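Local coordinates for protein putative enoyl-CoA hydratase/isomerase (Bordetella parapertussis, PDB 3ISA) that is a putative enoyl-CoA hydratase/isomerase of the crotonase family, probably acting on acyl-CoA thioesters, though its substrate and reaction remain to be established, at residues D44-H47 and L53-F56. Numbering follows the deposited sequence. Where two conformers were deposited one is given.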
loop_
_atom_site.group_PDB
_atom_site.type_symbol
_atom_site.label_atom_id
_atom_site.label_comp_id
_atom_site.label_asym_id
_atom_site.label_seq_id
_atom_site.Cartn_x
_atom_site.Cartn_y
_atom_site.Cartn_z
ATOM N N ASP D 44 10.550 17.668 20.637
ATOM C CA ASP D 44 9.378 18.458 20.209
ATOM C C ASP D 44 9.688 19.958 20.133
ATOM O O ASP D 44 9.271 20.622 19.184
ATOM C CB ASP D 44 8.172 18.229 21.125
ATOM C CG ASP D 44 7.545 16.849 20.955
ATOM O OD1 ASP D 44 7.963 16.075 20.067
ATOM O OD2 ASP D 44 6.621 16.524 21.730
ATOM N N ALA D 45 10.434 20.474 21.116
ATOM C CA ALA D 45 10.817 21.884 21.148
ATOM C C ALA D 45 11.749 22.214 19.981
ATOM O O ALA D 45 11.576 23.234 19.325
ATOM C CB ALA D 45 11.472 22.221 22.480
ATOM N N ALA D 46 12.715 21.333 19.714
ATOM C CA ALA D 46 13.617 21.496 18.571
ATOM C C ALA D 46 12.881 21.499 17.216
ATOM O O ALA D 46 13.268 22.249 16.311
ATOM C CB ALA D 46 14.698 20.439 18.592
ATOM N N HIS D 47 11.831 20.675 17.094
ATOM C CA HIS D 47 11.052 20.653 15.875
ATOM C C HIS D 47 10.243 21.953 15.711
ATOM O O HIS D 47 10.166 22.495 14.608
ATOM C CB HIS D 47 10.195 19.385 15.802
ATOM C CG HIS D 47 11.001 18.119 15.703
ATOM N ND1 HIS D 47 10.433 16.866 15.766
ATOM C CD2 HIS D 47 12.332 17.919 15.556
ATOM C CE1 HIS D 47 11.378 15.951 15.647
ATOM N NE2 HIS D 47 12.541 16.565 15.531
ATOM N N LEU D 53 20.226 20.709 13.254
ATOM C CA LEU D 53 20.895 19.478 13.664
ATOM C C LEU D 53 20.601 19.127 15.126
ATOM O O LEU D 53 20.768 19.968 16.031
ATOM C CB LEU D 53 22.412 19.613 13.482
ATOM C CG LEU D 53 23.255 18.451 14.023
ATOM C CD1 LEU D 53 23.095 17.188 13.150
ATOM C CD2 LEU D 53 24.733 18.844 14.116
ATOM N N LEU D 54 20.162 17.897 15.356
ATOM C CA LEU D 54 20.074 17.345 16.710
ATOM C C LEU D 54 21.203 16.366 16.914
ATOM O O LEU D 54 21.360 15.401 16.139
ATOM C CB LEU D 54 18.741 16.610 16.928
ATOM C CG LEU D 54 17.479 17.335 16.463
ATOM C CD1 LEU D 54 16.208 16.541 16.825
ATOM C CD2 LEU D 54 17.427 18.760 17.015
ATOM N N VAL D 55 21.983 16.605 17.963
ATOM C CA VAL D 55 23.078 15.709 18.338
ATOM C C VAL D 55 22.708 14.920 19.607
ATOM O O VAL D 55 22.218 15.491 20.596
ATOM C CB VAL D 55 24.413 16.484 18.557
ATOM C CG1 VAL D 55 25.539 15.531 18.986
ATOM C CG2 VAL D 55 24.795 17.272 17.307
ATOM N N PHE D 56 22.911 13.602 19.564
ATOM C CA PHE D 56 22.685 12.740 20.721
ATOM C C PHE D 56 23.974 12.086 21.230
ATOM O O PHE D 56 24.693 11.427 20.478
ATOM C CB PHE D 56 21.653 11.663 20.391
ATOM C CG PHE D 56 20.289 12.221 20.083
ATOM C CD1 PHE D 56 19.343 12.352 21.102
ATOM C CD2 PHE D 56 19.956 12.623 18.785
ATOM C CE1 PHE D 56 18.091 12.873 20.838
ATOM C CE2 PHE D 56 18.681 13.153 18.501
ATOM C CZ PHE D 56 17.753 13.271 19.539
#
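Leu-54 reaches from the strand to the last turn of helix 33-48 and sets its two methyls against Ala-46 and His-47. The separation shrinks atom by atom along its side chain. CB lies 5.8 Å from Ala-46 CB and serves as the stem. CG, held anti to the carbonyl carbon (chi1 -47°), brings the branch point to 4.7 Å from Ala-46 CB. From there the methyls divide. CD2 closes to 3.6 Å of Ala-46 CB, an apolar methyl-to-methyl contact and the shortest approach between the segments. CD1, which prolongs the chain anti to CA (chi2 -176°), meets the imidazole of His-47 instead, with NE2 at 3.9 Å and the ring's CD2 at 4.3 Å in the conformer given. It arrives obliquely to the ring, and the two side chains cross at about a right angle. The contact is one of van der Waals packing, small in extent: about 101 Å² is buried, both sides summed, and the nearest CA pair, Ala-46 and Leu-54, is 7.9 Å apart.

In the same conformer His-47 NE2 also makes a weak hydrogen bond to Ser-97 OG. Because His-47 has two modelled conformers, its half of the contact and the Ser-97 bond are less certain than the Ala-46 contact. Ala-46 touches Trp-18 of the preceding strand as well, while Leu-54 also packs on Ser-97 and Ser-99 and is fixed in the sheet by backbone hydrogen bonds to Leu-100 and Leu-102.

Helix 33-48 connects the neighbouring parallel strands 17-22 and 53-58, and Leu-54 packs the strand against the end of that connecting helix. This is helix-on-sheet packing within a beta-alpha-beta crossover, here in the sheet of a crotonase-like fold.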